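Long-range contact in LYND (Lyngbya aestuarii, PDB 4V1T), which is probably a YcaO-type, ATP-dependent cyclodehydratase that turns side chains of a precursor peptide into azoline heterocycles: residues B[101-114]-B[263-275]. Sequence-based numbering, arbitrary orientation.
Sequences IAPPVAAEALRQPV and EIAKWIVKYHVNA
Gln112 supplies the polar link between the two segments. Its amide nitrogen NE2 donates to Ile268 O at 3.1 Å, a bent bond (147°) that arrives above the carbonyl plane, while His272 N reaches the same oxygen from the opposite face. The other N-H of Gln112 NE2 runs almost straight to Ala109 O at 2.8 Å, on a lone pair, within the turn Ala109-Gln112. Both acceptors lie close to the amide plane and so fix its rotation; Gln112 OE1 meets the edge of the Tyr271 ring, 3.4 Å from Tyr271 CD2, with amide and ring nearly coplanar. A leucine in its place would probably leave Ile268 O without its second donor and the turn without its side-chain tie to the helix.

Apolar packing centres on Ala109, whose CB sits 3.3 Å from His272 CB, a small side chain where helix 103-109 crosses the 263-275 part of helix 250-275, the segment axes 8.8 Å apart at closest and at 109°. With CG anti to the backbone N (chi1 176°), the His272 ring lies with one face toward Ala109 CA and an edge toward Val105 CG1. Val105 CG1 also touches Val273 CG2 at 3.5 Å. Val269 splits its branches, CG1 to Ile101 and CG2 to Ala109 and Leu110, whose CD2 also meets Ile268 CD1.

Trp96 of helix 90-98 packs on Ala106, Ala265 and Val269, covering this helix pair, and Val114 and Ile264 both pack on Val155 of strand 154-157 in the mixed sheet.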
ATOM      1  N   ILE B 101      18.157 -10.281  22.371  1.00 44.50           N
ATOM      2  CA  ILE B 101      19.039 -11.410  22.656  1.00 43.95           C
ATOM      3  C   ILE B 101      20.068 -11.052  23.722  1.00 36.69           C
ATOM      4  O   ILE B 101      20.739 -10.021  23.626  1.00 40.03           O
ATOM      5  CB  ILE B 101      19.804 -11.857  21.404  1.00 42.87           C
ATOM      6  CG1 ILE B 101      18.847 -12.129  20.231  1.00 43.53           C
ATOM      7  CG2 ILE B 101      20.633 -13.089  21.723  1.00 39.42           C
ATOM      8  CD1 ILE B 101      17.839 -13.240  20.488  1.00 37.23           C
ATOM      9  N   ALA B 102      20.153 -11.865  24.774  1.00 32.87           N
ATOM     10  CA  ALA B 102      21.152 -11.648  25.824  1.00 49.15           C
ATOM     11  C   ALA B 102      22.545 -11.766  25.219  1.00 45.94           C
ATOM     12  O   ALA B 102      22.831 -12.743  24.533  1.00 39.05           O
ATOM     13  CB  ALA B 102      20.975 -12.654  26.950  1.00 45.88           C
ATOM     14  N   PRO B 103      23.415 -10.773  25.451  1.00 52.38           N
ATOM     15  CA  PRO B 103      24.715 -10.803  24.783  1.00 51.40           C
ATOM     16  C   PRO B 103      25.548 -12.077  25.008  1.00 39.54           C
ATOM     17  O   PRO B 103      26.236 -12.489  24.087  1.00 45.57           O
ATOM     18  CB  PRO B 103      25.429  -9.563  25.333  1.00 57.01           C
ATOM     19  CG  PRO B 103      24.605  -9.070  26.450  1.00 57.69           C
ATOM     20  CD  PRO B 103      23.223  -9.532  26.210  1.00 52.83           C
ATOM     21  N   PRO B 104      25.508 -12.683  26.208  1.00 44.80           N
ATOM     22  CA  PRO B 104      26.258 -13.938  26.321  1.00 43.09           C
ATOM     23  C   PRO B 104      25.685 -15.066  25.458  1.00 37.19           C
ATOM     24  O   PRO B 104      26.430 -15.930  25.011  1.00 41.03           O
ATOM     25  CB  PRO B 104      26.149 -14.285  27.810  1.00 50.48           C
ATOM     26  CG  PRO B 104      24.981 -13.536  28.296  1.00 58.70           C
ATOM     27  CD  PRO B 104      24.954 -12.270  27.509  1.00 49.81           C
ATOM     28  N   VAL B 105      24.373 -15.052  25.243  1.00 38.21           N
ATOM     29  CA  VAL B 105      23.738 -16.007  24.333  1.00 38.38           C
ATOM     30  C   VAL B 105      24.164 -15.764  22.891  1.00 42.22           C
ATOM     31  O   VAL B 105      24.417 -16.705  22.139  1.00 37.34           O
ATOM     32  CB  VAL B 105      22.198 -15.943  24.425  1.00 36.61           C
ATOM     33  CG1 VAL B 105      21.551 -16.797  23.346  1.00 42.09           C
ATOM     34  CG2 VAL B 105      21.732 -16.384  25.810  1.00 37.78           C
ATOM     35  N   ALA B 106      24.236 -14.495  22.506  1.00 42.24           N
ATOM     36  CA  ALA B 106      24.653 -14.121  21.154  1.00 45.31           C
ATOM     37  C   ALA B 106      26.096 -14.524  20.912  1.00 43.59           C
ATOM     38  O   ALA B 106      26.440 -15.006  19.836  1.00 32.88           O
ATOM     39  CB  ALA B 106      24.481 -12.625  20.934  1.00 57.87           C
ATOM     40  N   ALA B 107      26.941 -14.315  21.913  1.00 42.67           N
ATOM     41  CA  ALA B 107      28.358 -14.633  21.792  1.00 47.46           C
ATOM     42  C   ALA B 107      28.570 -16.124  21.527  1.00 48.49           C
ATOM     43  O   ALA B 107      29.433 -16.511  20.739  1.00 44.35           O
ATOM     44  CB  ALA B 107      29.091 -14.215  23.057  1.00 41.32           C
ATOM     45  N   GLU B 108      27.769 -16.956  22.183  1.00 36.76           N
ATOM     46  CA  GLU B 108      27.879 -18.402  22.012  1.00 40.50           C
ATOM     47  C   GLU B 108      27.378 -18.825  20.621  1.00 48.10           C
ATOM     48  O   GLU B 108      27.987 -19.662  19.953  1.00 41.75           O
ATOM     49  CB  GLU B 108      27.095 -19.133  23.104  1.00 47.74           C
ATOM     50  CG  GLU B 108      27.738 -20.438  23.564  1.00 69.93           C
ATOM     51  CD  GLU B 108      28.972 -20.218  24.417  1.00 75.04           C
ATOM     52  OE1 GLU B 108      29.010 -19.232  25.187  1.00 91.93           O
ATOM     53  OE2 GLU B 108      29.903 -21.039  24.316  1.00 89.61           O
ATOM     54  N   ALA B 109      26.274 -18.236  20.189  1.00 36.83           N
ATOM     55  CA  ALA B 109      25.703 -18.562  18.892  1.00 42.72           C
ATOM     56  C   ALA B 109      26.660 -18.228  17.752  1.00 45.37           C
ATOM     57  O   ALA B 109      26.717 -18.936  16.750  1.00 48.06           O
ATOM     58  CB  ALA B 109      24.398 -17.828  18.700  1.00 37.18           C
ATOM     59  N   LEU B 110      27.404 -17.144  17.916  1.00 36.56           N
ATOM     60  CA  LEU B 110      28.320 -16.675  16.887  1.00 38.71           C
ATOM     61  C   LEU B 110      29.526 -17.597  16.694  1.00 45.70           C
ATOM     62  O   LEU B 110      30.256 -17.456  15.712  1.00 43.38           O
ATOM     63  CB  LEU B 110      28.798 -15.255  17.219  1.00 35.21           C
ATOM     64  CG  LEU B 110      27.782 -14.120  17.063  1.00 50.16           C
ATOM     65  CD1 LEU B 110      28.373 -12.815  17.560  1.00 56.26           C
ATOM     66  CD2 LEU B 110      27.341 -13.966  15.625  1.00 45.22           C
ATOM     67  N   ARG B 111      29.729 -18.534  17.619  1.00 47.17           N
ATOM     68  CA  ARG B 111      30.836 -19.496  17.531  1.00 49.73           C
ATOM     69  C   ARG B 111      30.527 -20.644  16.581  1.00 47.15           C
ATOM     70  O   ARG B 111      31.390 -21.462  16.299  1.00 49.39           O
ATOM     71  CB  ARG B 111      31.157 -20.078  18.905  1.00 56.00           C
ATOM     72  CG  ARG B 111      31.722 -19.077  19.886  1.00 67.88           C
ATOM     73  CD  ARG B 111      32.063 -19.728  21.212  1.00 67.57           C
ATOM     74  NE  ARG B 111      32.527 -18.766  22.204  1.00 85.96           N
ATOM     75  CZ  ARG B 111      33.129 -17.608  21.923  1.00108.78           C
ATOM     76  NH1 ARG B 111      33.364 -17.247  20.666  1.00113.25           N
ATOM     77  NH2 ARG B 111      33.510 -16.800  22.907  1.00117.12           N
ATOM     78  N   GLN B 112      29.293 -20.715  16.106  1.00 43.58           N
ATOM     79  CA  GLN B 112      28.896 -21.762  15.168  1.00 41.59           C
ATOM     80  C   GLN B 112      29.574 -21.535  13.819  1.00 44.05           C
ATOM     81  O   GLN B 112      29.435 -20.457  13.237  1.00 48.02           O
ATOM     82  CB  GLN B 112      27.380 -21.770  14.980  1.00 48.48           C
ATOM     83  CG  GLN B 112      26.594 -22.210  16.199  1.00 55.36           C
ATOM     84  CD  GLN B 112      25.103 -21.990  16.020  1.00 46.63           C
ATOM     85  OE1 GLN B 112      24.356 -22.924  15.760  1.00 57.85           O
ATOM     86  NE2 GLN B 112      24.665 -20.738  16.155  1.00 50.38           N
ATOM     87  N   PRO B 113      30.313 -22.541  13.320  1.00 45.29           N
ATOM     88  CA  PRO B 113      30.943 -22.338  12.022  1.00 48.10           C
ATOM     89  C   PRO B 113      29.945 -22.431  10.864  1.00 50.89           C
ATOM     90  O   PRO B 113      28.890 -23.057  10.985  1.00 45.79           O
ATOM     91  CB  PRO B 113      31.981 -23.459  11.949  1.00 47.82           C
ATOM     92  CG  PRO B 113      31.476 -24.519  12.854  1.00 58.72           C
ATOM     93  CD  PRO B 113      30.662 -23.842  13.919  1.00 45.60           C
ATOM     94  N   VAL B 114      30.308 -21.802   9.751  1.00 44.03           N
ATOM     95  CA  VAL B 114      29.493 -21.762   8.540  1.00 43.81           C
ATOM     96  C   VAL B 114      30.336 -22.253   7.351  1.00 51.23           C
ATOM     97  O   VAL B 114      31.571 -22.217   7.401  1.00 49.82           O
ATOM     98  CB  VAL B 114      28.980 -20.322   8.316  1.00 44.34           C
ATOM     99  CG1 VAL B 114      28.813 -19.975   6.848  1.00 52.32           C
ATOM    100  CG2 VAL B 114      27.674 -20.112   9.068  1.00 44.23           C
ATOM    101  N   GLU B 263      22.802 -10.823   7.846  1.00 26.14           N
ATOM    102  CA  GLU B 263      21.649 -11.718   7.850  1.00 33.58           C
ATOM    103  C   GLU B 263      22.055 -13.152   8.192  1.00 33.94           C
ATOM    104  O   GLU B 263      21.260 -13.925   8.748  1.00 32.97           O
ATOM    105  CB  GLU B 263      20.927 -11.668   6.507  1.00 38.39           C
ATOM    106  CG  GLU B 263      20.271 -10.333   6.209  1.00 41.30           C
ATOM    107  CD  GLU B 263      19.206  -9.946   7.223  1.00 44.03           C
ATOM    108  OE1 GLU B 263      18.482 -10.839   7.712  1.00 34.05           O
ATOM    109  OE2 GLU B 263      19.084  -8.742   7.524  1.00 37.79           O
ATOM    110  N   ILE B 264      23.289 -13.501   7.865  1.00 35.20           N
ATOM    111  CA  ILE B 264      23.830 -14.788   8.251  1.00 33.08           C
ATOM    112  C   ILE B 264      23.945 -14.840   9.777  1.00 36.02           C
ATOM    113  O   ILE B 264      23.541 -15.806  10.400  1.00 42.71           O
ATOM    114  CB  ILE B 264      25.195 -15.046   7.592  1.00 35.78           C
ATOM    115  CG1 ILE B 264      24.996 -15.402   6.116  1.00 37.09           C
ATOM    116  CG2 ILE B 264      25.923 -16.205   8.281  1.00 41.22           C
ATOM    117  CD1 ILE B 264      26.249 -15.250   5.266  1.00 36.65           C
ATOM    118  N   ALA B 265      24.505 -13.781  10.352  1.00 36.61           N
ATOM    119  CA  ALA B 265      24.657 -13.670  11.801  1.00 35.53           C
ATOM    120  C   ALA B 265      23.306 -13.719  12.499  1.00 34.38           C
ATOM    121  O   ALA B 265      23.135 -14.422  13.486  1.00 35.42           O
ATOM    122  CB  ALA B 265      25.388 -12.391  12.159  1.00 41.73           C
ATOM    123  N   LYS B 266      22.344 -12.981  11.968  1.00 35.03           N
ATOM    124  CA  LYS B 266      21.029 -12.934  12.552  1.00 34.79           C
ATOM    125  C   LYS B 266      20.355 -14.290  12.490  1.00 39.22           C
ATOM    126  O   LYS B 266      19.620 -14.660  13.404  1.00 35.12           O
ATOM    127  CB  LYS B 266      20.163 -11.884  11.857  1.00 37.99           C
ATOM    128  CG  LYS B 266      20.472 -10.454  12.276  1.00 44.96           C
ATOM    129  CD  LYS B 266      19.295  -9.530  12.042  1.00 61.31           C
ATOM    130  CE  LYS B 266      19.205  -9.105  10.601  1.00 46.37           C
ATOM    131  NZ  LYS B 266      17.816  -8.785  10.201  1.00 43.45           N
ATOM    132  N   TRP B 267      20.602 -15.038  11.420  1.00 38.17           N
ATOM    133  CA  TRP B 267      20.036 -16.379  11.315  1.00 39.72           C
ATOM    134  C   TRP B 267      20.622 -17.351  12.337  1.00 40.23           C
ATOM    135  O   TRP B 267      19.881 -18.071  13.008  1.00 43.20           O
ATOM    136  CB  TRP B 267      20.217 -16.974   9.913  1.00 37.61           C
ATOM    137  CG  TRP B 267      19.801 -18.392   9.902  1.00 38.18           C
ATOM    138  CD1 TRP B 267      20.617 -19.482   9.892  1.00 46.73           C
ATOM    139  CD2 TRP B 267      18.464 -18.892   9.977  1.00 38.58           C
ATOM    140  NE1 TRP B 267      19.872 -20.631   9.936  1.00 43.59           N
ATOM    141  CE2 TRP B 267      18.546 -20.297   9.982  1.00 41.59           C
ATOM    142  CE3 TRP B 267      17.205 -18.287  10.020  1.00 50.76           C
ATOM    143  CZ2 TRP B 267      17.421 -21.108  10.029  1.00 42.39           C
ATOM    144  CZ3 TRP B 267      16.083 -19.095  10.077  1.00 52.45           C
ATOM    145  CH2 TRP B 267      16.199 -20.491  10.083  1.00 46.90           C
ATOM    146  N   ILE B 268      21.946 -17.382  12.444  1.00 31.56           N
ATOM    147  CA  ILE B 268      22.604 -18.349  13.329  1.00 35.55           C
ATOM    148  C   ILE B 268      22.262 -18.054  14.783  1.00 35.49           C
ATOM    149  O   ILE B 268      22.117 -18.986  15.592  1.00 39.86           O
ATOM    150  CB  ILE B 268      24.145 -18.382  13.148  1.00 43.07           C
ATOM    151  CG1 ILE B 268      24.755 -17.000  13.380  1.00 58.00           C
ATOM    152  CG2 ILE B 268      24.493 -18.892  11.758  1.00 49.89           C
ATOM    153  CD1 ILE B 268      26.267 -16.977  13.371  1.00 62.19           C
ATOM    154  N   VAL B 269      22.115 -16.769  15.124  1.00 36.27           N
ATOM    155  CA  VAL B 269      21.767 -16.394  16.498  1.00 34.08           C
ATOM    156  C   VAL B 269      20.350 -16.851  16.797  1.00 37.76           C
ATOM    157  O   VAL B 269      20.077 -17.491  17.824  1.00 42.00           O
ATOM    158  CB  VAL B 269      21.900 -14.885  16.722  1.00 31.81           C
ATOM    159  CG1 VAL B 269      21.222 -14.449  18.024  1.00 39.66           C
ATOM    160  CG2 VAL B 269      23.361 -14.490  16.724  1.00 37.83           C
ATOM    161  N   LYS B 270      19.448 -16.527  15.882  1.00 40.21           N
ATOM    162  CA  LYS B 270      18.072 -16.984  15.961  1.00 38.72           C
ATOM    163  C   LYS B 270      17.991 -18.508  16.085  1.00 41.67           C
ATOM    164  O   LYS B 270      17.233 -19.052  16.894  1.00 38.98           O
ATOM    165  CB  LYS B 270      17.303 -16.495  14.736  1.00 44.64           C
ATOM    166  CG  LYS B 270      15.883 -17.021  14.603  1.00 44.26           C
ATOM    167  CD  LYS B 270      14.992 -15.973  13.961  1.00 51.59           C
ATOM    168  CE  LYS B 270      13.641 -16.508  13.578  1.00 58.13           C
ATOM    169  NZ  LYS B 270      12.895 -15.521  12.752  1.00 71.59           N
ATOM    170  N   TYR B 271      18.792 -19.191  15.286  1.00 33.71           N
ATOM    171  CA  TYR B 271      18.785 -20.645  15.259  1.00 36.92           C
ATOM    172  C   TYR B 271      19.274 -21.223  16.582  1.00 49.08           C
ATOM    173  O   TYR B 271      18.735 -22.214  17.065  1.00 42.21           O
ATOM    174  CB  TYR B 271      19.670 -21.144  14.129  1.00 40.88           C
ATOM    175  CG  TYR B 271      19.947 -22.626  14.181  1.00 49.54           C
ATOM    176  CD1 TYR B 271      18.936 -23.549  13.948  1.00 43.02           C
ATOM    177  CD2 TYR B 271      21.216 -23.101  14.466  1.00 43.27           C
ATOM    178  CE1 TYR B 271      19.188 -24.912  13.983  1.00 46.59           C
ATOM    179  CE2 TYR B 271      21.475 -24.458  14.499  1.00 57.43           C
ATOM    180  CZ  TYR B 271      20.458 -25.357  14.252  1.00 59.21           C
ATOM    181  OH  TYR B 271      20.704 -26.706  14.292  1.00 69.47           O
ATOM    182  N   HIS B 272      20.304 -20.598  17.157  1.00 41.17           N
ATOM    183  CA  HIS B 272      20.864 -21.039  18.416  1.00 42.01           C
ATOM    184  C   HIS B 272      19.823 -20.950  19.531  1.00 38.76           C
ATOM    185  O   HIS B 272      19.681 -21.874  20.312  1.00 39.92           O
ATOM    186  CB  HIS B 272      22.088 -20.200  18.772  1.00 40.98           C
ATOM    187  CG  HIS B 272      22.679 -20.526  20.104  1.00 46.04           C
ATOM    188  ND1 HIS B 272      23.450 -21.648  20.321  1.00 49.87           N
ATOM    189  CD2 HIS B 272      22.622 -19.876  21.290  1.00 48.09           C
ATOM    190  CE1 HIS B 272      23.837 -21.680  21.581  1.00 48.04           C
ATOM    191  NE2 HIS B 272      23.349 -20.617  22.193  1.00 48.24           N
ATOM    192  N   VAL B 273      19.082 -19.847  19.577  1.00 39.95           N
ATOM    193  CA  VAL B 273      18.135 -19.590  20.662  1.00 45.20           C
ATOM    194  C   VAL B 273      16.873 -20.427  20.504  1.00 59.41           C
ATOM    195  O   VAL B 273      16.114 -20.565  21.451  1.00 68.21           O
ATOM    196  CB  VAL B 273      17.777 -18.084  20.738  1.00 45.80           C
ATOM    197  CG1 VAL B 273      16.803 -17.789  21.883  1.00 48.03           C
ATOM    198  CG2 VAL B 273      19.027 -17.265  20.947  1.00 44.77           C
ATOM    199  N   ASN B 274      16.655 -20.990  19.316  1.00 64.11           N
ATOM    200  CA  ASN B 274      15.476 -21.834  19.072  1.00 54.74           C
ATOM    201  C   ASN B 274      15.771 -23.334  19.094  1.00 50.07           C
ATOM    202  O   ASN B 274      14.842 -24.137  19.102  1.00 55.03           O
ATOM    203  CB  ASN B 274      14.812 -21.462  17.742  1.00 56.37           C
ATOM    204  CG  ASN B 274      13.903 -20.235  17.841  1.00 57.30           C
ATOM    205  OD1 ASN B 274      13.415 -19.757  16.824  1.00 61.43           O
ATOM    206  ND2 ASN B 274      13.668 -19.724  19.053  1.00 51.25           N
ATOM    207  N   ALA B 275      17.044 -23.710  19.097  1.00 49.26           N
ATOM    208  CA  ALA B 275      17.413 -25.113  19.267  1.00 53.77           C
ATOM    209  C   ALA B 275      16.840 -25.572  20.599  1.00 66.98           C
ATOM    210  O   ALA B 275      16.036 -26.503  20.658  1.00 68.39           O
ATOM    211  CB  ALA B 275      18.921 -25.288  19.234  1.00 55.00           C
TER